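PDB 3NRN: amine oxidase domain-containing protein from Pyrococcus furiosus, which binds AMP in a Rossmann-type nucleotide site and is probably a flavin-dependent oxidoreductase, although its substrate and reaction are unknown. Local coordinates for residues Leu168-Arg173 with Arg382-Ile387; Phe272-Pro277 with Lys332-Leu337; Val6-Gly11 with Val28-Ala33. One frame throughout, in Å; residues are numbered along the deposited sequence.

Contact 1 (Leu168-Arg173 with Arg382-Ile387)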
# COMPACT_ATOMS: atom_id res chain seq x y z
N LEU A 168 -7.04 13.64 5.32
CA LEU A 168 -6.12 13.50 6.45
C LEU A 168 -6.88 13.06 7.69
O LEU A 168 -6.41 12.23 8.47
CB LEU A 168 -5.40 14.81 6.75
CG LEU A 168 -4.50 14.74 7.99
CD1 LEU A 168 -3.38 13.75 7.74
CD2 LEU A 168 -3.93 16.11 8.33
N ALA A 169 -8.06 13.65 7.88
CA ALA A 169 -8.89 13.32 9.04
C ALA A 169 -9.26 11.84 9.00
O ALA A 169 -9.21 11.16 10.02
CB ALA A 169 -10.16 14.17 9.03
N LYS A 170 -9.61 11.34 7.83
CA LYS A 170 -9.98 9.93 7.70
C LYS A 170 -8.79 9.01 7.94
O LYS A 170 -8.95 7.93 8.51
CB LYS A 170 -10.61 9.68 6.32
CG LYS A 170 -12.00 10.29 6.20
CD LYS A 170 -12.57 10.10 4.82
CE LYS A 170 -14.02 10.55 4.76
NZ LYS A 170 -14.59 10.36 3.39
N GLU A 171 -7.61 9.43 7.52
CA GLU A 171 -6.41 8.62 7.75
C GLU A 171 -6.07 8.69 9.24
O GLU A 171 -5.53 7.74 9.81
CB GLU A 171 -5.26 9.15 6.89
CG GLU A 171 -5.40 8.75 5.42
CD GLU A 171 -4.37 9.38 4.52
OE1 GLU A 171 -3.22 9.60 4.97
OE2 GLU A 171 -4.70 9.66 3.35
N ILE A 172 -6.41 9.81 9.87
CA ILE A 172 -6.17 9.96 11.30
C ILE A 172 -7.14 9.02 12.02
O ILE A 172 -6.78 8.37 12.98
CB ILE A 172 -6.39 11.42 11.78
CG1 ILE A 172 -5.25 12.31 11.27
CG2 ILE A 172 -6.45 11.45 13.30
CD1 ILE A 172 -5.46 13.80 11.52
N ARG A 173 -8.38 8.95 11.54
CA ARG A 173 -9.35 8.06 12.15
C ARG A 173 -8.85 6.61 12.05
O ARG A 173 -8.88 5.86 13.02
CB ARG A 173 -10.72 8.20 11.46
CG ARG A 173 -11.78 7.29 12.06
CD ARG A 173 -13.18 7.72 11.68
NE ARG A 173 -13.43 7.62 10.25
CZ ARG A 173 -14.53 8.07 9.65
NH1 ARG A 173 -15.48 8.65 10.37
NH2 ARG A 173 -14.68 7.94 8.34
N ARG A 382 -8.24 2.66 -3.67
CA ARG A 382 -8.04 2.71 -2.23
C ARG A 382 -9.04 3.72 -1.71
O ARG A 382 -8.90 4.92 -1.93
CB ARG A 382 -6.61 3.13 -1.88
CG ARG A 382 -5.58 2.03 -2.13
CD ARG A 382 -4.19 2.40 -1.66
NE ARG A 382 -3.56 3.40 -2.52
CZ ARG A 382 -3.76 4.71 -2.42
NH1 ARG A 382 -4.57 5.19 -1.49
NH2 ARG A 382 -3.14 5.53 -3.26
N PRO A 383 -10.09 3.25 -1.02
CA PRO A 383 -11.12 4.13 -0.47
C PRO A 383 -10.53 5.21 0.43
O PRO A 383 -9.42 5.05 0.96
CB PRO A 383 -12.03 3.17 0.29
CG PRO A 383 -11.94 1.92 -0.54
CD PRO A 383 -10.45 1.84 -0.82
N PRO A 384 -11.26 6.32 0.62
CA PRO A 384 -10.79 7.42 1.47
C PRO A 384 -10.35 6.91 2.84
O PRO A 384 -11.06 6.12 3.46
CB PRO A 384 -12.00 8.34 1.54
CG PRO A 384 -12.64 8.15 0.20
CD PRO A 384 -12.58 6.64 0.04
N GLY A 385 -9.19 7.36 3.29
CA GLY A 385 -8.67 6.94 4.58
C GLY A 385 -7.84 5.67 4.51
O GLY A 385 -7.07 5.40 5.43
N GLY A 386 -8.00 4.90 3.44
CA GLY A 386 -7.25 3.66 3.30
C GLY A 386 -5.81 3.87 2.87
O GLY A 386 -5.54 4.27 1.74
N ILE A 387 -4.88 3.56 3.78
CA ILE A 387 -3.46 3.73 3.51
C ILE A 387 -2.79 2.50 2.88
O ILE A 387 -2.90 1.38 3.39
CB ILE A 387 -2.71 4.10 4.82
CG1 ILE A 387 -3.22 5.46 5.32
CG2 ILE A 387 -1.21 4.13 4.60
CD1 ILE A 387 -2.74 5.83 6.71
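K170 and E171, neighbours on helix 165-178, meet the turn at P384 and G385 and the isoleucine beyond it almost wholly through carbon atoms, with no hydrogen bond between the two segments. The apolar part has two branches. The extended aliphatic chain of K170 runs alongside the P384 ring and points the same way, with K170 CD 3.8 Å from P384 CB. With CG anti to the carbonyl carbon (chi1 -76°), E171 instead crosses I387 at about a right angle, placing E171 CG 3.9 Å from I387 CG1.

Between these branches the helix meets bare backbone. K170 CB rests on G385 CA at 3.8 Å, while E171 CG lies 3.7 Å from G385 O. G385 occupies the third position of a type II turn, closed by the bond from G386 N to P383 O (2.9 Å). Its positive phi of 89° favours glycine, and a beta carbon there would also press on K170 CB.

Polar links come from the surroundings: G385 N donates to E167 OE2, one helical turn before E171. The carboxylate of E171 lies close to those of E167 and D156, and F151 of helix 142-156 packs on both E171 and I387. With E171 buried and two other acids close by, protonation of at least one carboxylate would probably be favoured; E171's share of the contact rests on its methylenes.

Contact 2 (Phe272-Pro277 with Lys332-Leu337)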
# COMPACT_ATOMS: atom_id res chain seq x y z
N PHE A 272 15.04 3.20 -0.55
CA PHE A 272 16.46 3.02 -0.28
C PHE A 272 16.65 1.79 0.58
O PHE A 272 16.11 1.70 1.68
CB PHE A 272 17.02 4.25 0.43
CG PHE A 272 17.02 5.49 -0.42
CD1 PHE A 272 18.12 5.81 -1.21
CD2 PHE A 272 15.90 6.32 -0.46
CE1 PHE A 272 18.10 6.94 -2.03
CE2 PHE A 272 15.88 7.45 -1.28
CZ PHE A 272 16.98 7.76 -2.07
N ASN A 273 17.41 0.83 0.07
CA ASN A 273 17.69 -0.40 0.81
C ASN A 273 19.12 -0.24 1.32
O ASN A 273 20.06 -0.19 0.53
CB ASN A 273 17.56 -1.59 -0.14
CG ASN A 273 16.18 -1.70 -0.77
OD1 ASN A 273 15.22 -2.12 -0.13
ND2 ASN A 273 16.07 -1.29 -2.04
N LEU A 274 19.27 -0.14 2.64
CA LEU A 274 20.57 0.07 3.26
C LEU A 274 21.04 -1.10 4.13
O LEU A 274 20.30 -1.56 5.00
CB LEU A 274 20.52 1.35 4.11
CG LEU A 274 21.80 1.89 4.74
CD1 LEU A 274 22.69 2.49 3.66
CD2 LEU A 274 21.46 2.95 5.78
N ALA A 275 22.26 -1.56 3.90
CA ALA A 275 22.82 -2.67 4.68
C ALA A 275 23.72 -2.13 5.78
O ALA A 275 24.89 -1.82 5.55
CB ALA A 275 23.61 -3.60 3.76
N VAL A 276 23.18 -2.03 6.99
CA VAL A 276 23.93 -1.53 8.13
C VAL A 276 24.54 -2.69 8.92
O VAL A 276 23.84 -3.61 9.34
CB VAL A 276 23.04 -0.68 9.07
CG1 VAL A 276 22.35 0.43 8.27
CG2 VAL A 276 22.00 -1.55 9.74
N PRO A 277 25.87 -2.66 9.11
CA PRO A 277 26.57 -3.71 9.86
C PRO A 277 26.19 -3.76 11.33
O PRO A 277 26.01 -2.72 11.97
CB PRO A 277 28.04 -3.35 9.66
CG PRO A 277 28.05 -2.65 8.34
CD PRO A 277 26.83 -1.77 8.44
N LYS A 332 20.74 12.58 -2.83
CA LYS A 332 20.39 13.26 -1.59
C LYS A 332 19.90 12.22 -0.59
O LYS A 332 20.07 12.38 0.62
CB LYS A 332 19.29 14.30 -1.84
CG LYS A 332 18.99 15.20 -0.65
CD LYS A 332 20.20 16.05 -0.29
CE LYS A 332 19.89 17.00 0.87
NZ LYS A 332 21.09 17.81 1.25
N GLY A 333 19.29 11.16 -1.12
CA GLY A 333 18.78 10.10 -0.26
C GLY A 333 19.89 9.36 0.45
O GLY A 333 19.83 9.17 1.66
N TRP A 334 20.90 8.94 -0.29
CA TRP A 334 22.02 8.23 0.31
C TRP A 334 22.81 9.16 1.24
O TRP A 334 23.40 8.72 2.23
CB TRP A 334 22.94 7.67 -0.78
CG TRP A 334 22.31 6.58 -1.63
CD1 TRP A 334 22.21 6.57 -2.99
CD2 TRP A 334 21.79 5.32 -1.18
NE1 TRP A 334 21.67 5.39 -3.42
CE2 TRP A 334 21.40 4.60 -2.33
CE3 TRP A 334 21.62 4.73 0.08
CZ2 TRP A 334 20.84 3.31 -2.26
CZ3 TRP A 334 21.06 3.45 0.15
CH2 TRP A 334 20.68 2.75 -1.02
N GLU A 335 22.83 10.45 0.91
CA GLU A 335 23.53 11.43 1.73
C GLU A 335 22.91 11.51 3.13
O GLU A 335 23.63 11.49 4.13
CB GLU A 335 23.46 12.82 1.07
CG GLU A 335 24.00 13.94 1.95
CD GLU A 335 23.42 15.30 1.60
OE1 GLU A 335 23.75 15.84 0.52
OE2 GLU A 335 22.63 15.83 2.42
N GLU A 336 21.59 11.62 3.19
CA GLU A 336 20.90 11.71 4.48
C GLU A 336 21.06 10.42 5.27
O GLU A 336 21.19 10.45 6.50
CB GLU A 336 19.41 12.00 4.26
CG GLU A 336 19.14 13.27 3.47
CD GLU A 336 17.67 13.51 3.22
OE1 GLU A 336 16.96 12.55 2.87
OE2 GLU A 336 17.22 14.67 3.35
N LEU A 337 21.07 9.29 4.58
CA LEU A 337 21.23 8.00 5.23
C LEU A 337 22.65 7.82 5.75
O LEU A 337 22.87 7.17 6.77
CB LEU A 337 20.87 6.86 4.27
CG LEU A 337 19.37 6.70 3.97
CD1 LEU A 337 19.14 5.59 2.95
CD2 LEU A 337 18.63 6.38 5.27
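Helix 326-340 lies against a mixed beta-sheet, and F272 and L274 of strand 269-277 meet G333, W334 and L337 where the two elements pack. The axes of strand 272-277 and helix 332-337 approach to 10.0 Å and run in roughly the same direction, 36° apart.

An aromatic pair is central to the interface. F272 turns its edge to the indole in a T-shaped stack: the planes stand at 85°, the centroid of the phenyl ring is 5.0 Å from that of the six-membered ring of W334, and F272 CD1 sits over the middle of that ring. With CG beside its backbone N and anti to the carbonyl carbon (chi1 -66°), W334 carries its indole from the flank of the helix to the strand. There the far rim of the ring meets backbone, and W334 CH2 comes 3.4 Å from N273 O, which lies close to the indole plane.

One face of the F272 ring lies against the helix backbone at G333. F272 CZ is 3.5 Å from G333 CA, a fit that depends on glycine because a beta carbon would clash with the ring. Leucines fill in beside the aromatics: L337 CD1 touches F272 CB at 3.6 Å, and the L274 and W334 side chains pass in opposite directions, with L274 CD1 4.0 Å from W334 CZ3.

On either side of strand 269-277 run strands 312-320 and 345-351, both antiparallel to it. W334 extends over the latter onto P346 and A349. N273 CB is directed away from the helix, and N273 ND2 donates to L348 O and Q350 OE1, whereas E336 ties the helix to the backbone nitrogens of M293 and I294.

Contact 3 (Val6-Gly11 with Val28-Ala33). With AMP (adenosine monophosphate), chain B.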
# COMPACT_ATOMS: atom_id res chain seq x y z
N VAL A 6 -7.63 -10.44 -13.58
CA VAL A 6 -6.58 -9.96 -14.47
C VAL A 6 -5.47 -9.32 -13.66
O VAL A 6 -5.61 -8.22 -13.15
CB VAL A 6 -7.11 -8.93 -15.50
CG1 VAL A 6 -5.98 -8.42 -16.38
CG2 VAL A 6 -8.18 -9.57 -16.36
N GLY A 7 -4.35 -10.03 -13.55
CA GLY A 7 -3.21 -9.52 -12.80
C GLY A 7 -3.13 -10.20 -11.45
O GLY A 7 -4.12 -10.25 -10.72
N ALA A 8 -1.96 -10.74 -11.12
CA ALA A 8 -1.79 -11.43 -9.85
C ALA A 8 -1.08 -10.58 -8.79
O ALA A 8 -0.06 -10.99 -8.22
CB ALA A 8 -1.05 -12.73 -10.06
N GLY A 9 -1.61 -9.39 -8.55
CA GLY A 9 -1.03 -8.54 -7.53
C GLY A 9 -1.77 -8.83 -6.24
O GLY A 9 -2.63 -9.72 -6.20
N LEU A 10 -1.45 -8.09 -5.18
CA LEU A 10 -2.11 -8.30 -3.90
C LEU A 10 -3.63 -8.21 -4.01
O LEU A 10 -4.35 -9.12 -3.58
CB LEU A 10 -1.61 -7.28 -2.87
CG LEU A 10 -2.24 -7.45 -1.49
CD1 LEU A 10 -1.86 -8.82 -0.92
CD2 LEU A 10 -1.77 -6.32 -0.57
N GLY A 11 -4.13 -7.12 -4.60
CA GLY A 11 -5.57 -6.98 -4.76
C GLY A 11 -6.20 -8.15 -5.51
O GLY A 11 -7.21 -8.70 -5.08
N VAL A 28 -6.94 -16.88 -12.35
CA VAL A 28 -6.08 -15.70 -12.30
C VAL A 28 -5.15 -15.74 -13.52
O VAL A 28 -4.53 -16.76 -13.81
CB VAL A 28 -5.24 -15.68 -11.01
CG1 VAL A 28 -4.42 -14.39 -10.94
CG2 VAL A 28 -6.16 -15.82 -9.80
N LEU A 29 -5.08 -14.62 -14.23
CA LEU A 29 -4.23 -14.50 -15.41
C LEU A 29 -3.12 -13.50 -15.09
O LEU A 29 -3.38 -12.34 -14.81
CB LEU A 29 -5.06 -14.04 -16.61
CG LEU A 29 -6.21 -14.99 -17.00
CD1 LEU A 29 -6.97 -14.43 -18.19
CD2 LEU A 29 -5.64 -16.37 -17.34
N GLU A 30 -1.88 -13.98 -15.12
CA GLU A 30 -0.73 -13.16 -14.82
C GLU A 30 0.18 -13.03 -16.03
O GLU A 30 0.59 -14.03 -16.63
CB GLU A 30 0.03 -13.78 -13.64
CG GLU A 30 1.39 -13.17 -13.34
CD GLU A 30 1.36 -11.66 -13.18
OE1 GLU A 30 0.40 -11.12 -12.58
OE2 GLU A 30 2.31 -11.01 -13.66
N LYS A 31 0.51 -11.79 -16.38
CA LYS A 31 1.36 -11.51 -17.53
C LYS A 31 2.80 -11.99 -17.38
O LYS A 31 3.35 -12.59 -18.30
CB LYS A 31 1.34 -10.01 -17.80
CG LYS A 31 2.24 -9.53 -18.91
CD LYS A 31 2.22 -8.00 -18.96
CE LYS A 31 3.17 -7.45 -20.00
NZ LYS A 31 3.09 -5.97 -20.08
N SER A 32 3.41 -11.72 -16.23
CA SER A 32 4.79 -12.13 -15.99
C SER A 32 4.87 -13.62 -15.64
O SER A 32 3.86 -14.33 -15.65
CB SER A 32 5.41 -11.29 -14.87
OG SER A 32 4.98 -11.74 -13.60
N ALA A 33 6.08 -14.08 -15.33
CA ALA A 33 6.29 -15.49 -14.99
C ALA A 33 6.13 -15.75 -13.50
O ALA A 33 6.17 -16.90 -13.07
CB ALA A 33 7.67 -15.93 -15.46
P AMP B . 0.33 -4.85 -8.83
O1P AMP B . -1.16 -4.79 -8.55
O2P AMP B . 0.73 -3.64 -9.66
O3P AMP B . 1.15 -5.17 -7.65
O5' AMP B . 0.33 -6.07 -9.86
C5' AMP B . -0.62 -6.09 -10.93
C4' AMP B . -0.24 -7.35 -11.69
O4' AMP B . -0.80 -7.36 -13.01
C3' AMP B . 1.25 -7.56 -11.86
O3' AMP B . 1.49 -8.88 -11.31
C2' AMP B . 1.44 -7.50 -13.39
O2' AMP B . 2.49 -8.32 -13.94
C1' AMP B . 0.09 -8.01 -13.86
N9 AMP B . -0.35 -7.50 -15.17
C8 AMP B . -0.22 -6.25 -15.67
N7 AMP B . -0.84 -6.16 -16.88
C5 AMP B . -1.43 -7.34 -17.11
C6 AMP B . -2.23 -7.89 -18.21
N6 AMP B . -2.50 -7.09 -19.28
N1 AMP B . -2.66 -9.17 -18.07
C2 AMP B . -2.39 -9.91 -16.95
N3 AMP B . -1.61 -9.50 -15.92
C4 AMP B . -1.12 -8.23 -15.98
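V6 and L29 form a parallel beta bridge, their CA atoms 5.2 Å apart, and G7 N donates to L29 O over 2.8 Å; the chain from G7 then turns through the glycine-rich loop of a Rossmann-type fold into helix 10-21.

The E30 side chain links the loop to the ribose of AMP. Its CG stands anti to the backbone N (chi1 170°) and the chain then bends at chi2 (52°), bringing the carboxylate between the two. E30 OE1 takes the N-H of A8, 2.8 Å from A8 N and nearly in line with its own C-O bond, and it also accepts from AMP O3' at 2.8 Å. E30 OE2 receives AMP O2' at 2.7 Å. S32 fixes that oxygen further: S32 N, 2.9 Å from E30 OE2, and S32 OG donate to it from opposite faces of the carboxylate plane, both on the anti side. An alanine in place of E30 takes away the acceptors of both ribose hydroxyls, the A8 amide and S32, and the ribose would probably be held less firmly and left freer to shift. An acidic residue near the C-terminal end of the second strand, gripping the ribose diol, is characteristic of dinucleotide-binding Rossmann folds, and AMP probably marks the adenylate half of a flavin site.

Glycine is needed where the ligand lies close. G7 CA is 3.2 Å from AMP O4', and a beta carbon on G9, the N-cap residue, would strike the phosphate. A8 CB packs on V28 CG1 at 3.9 Å.

This beta-alpha-beta unit is central to the parallel sheet: strand 205-207 continues it beyond V28, strand 234-237 beyond V6, while V212 of strand 212-216 touches V6 and L29, and L10 packs on helix 188-200.

From the N terminus, contact 3 closes first: a short loop that completes the opening beta-alpha-beta unit beside AMP. Contact 1 opens only later, at helix 165-178, and spans a long stretch before closing just ahead of helix 388-402. Nested inside that span, contact 2 closes its own smaller loop, joining strand 269-277 of the mixed sheet to helix 326-340. The three do not touch: nearest atoms are about 9 Å apart between contacts 1 and 3, about 17 Å between 1 and 2, and about 18 Å between 2 and 3. Contacts 1 and 3 lie on opposite sides of the chain's centre. Contact 1 thus brings the segment following the last strand of the parallel sheet against a mid-chain helix.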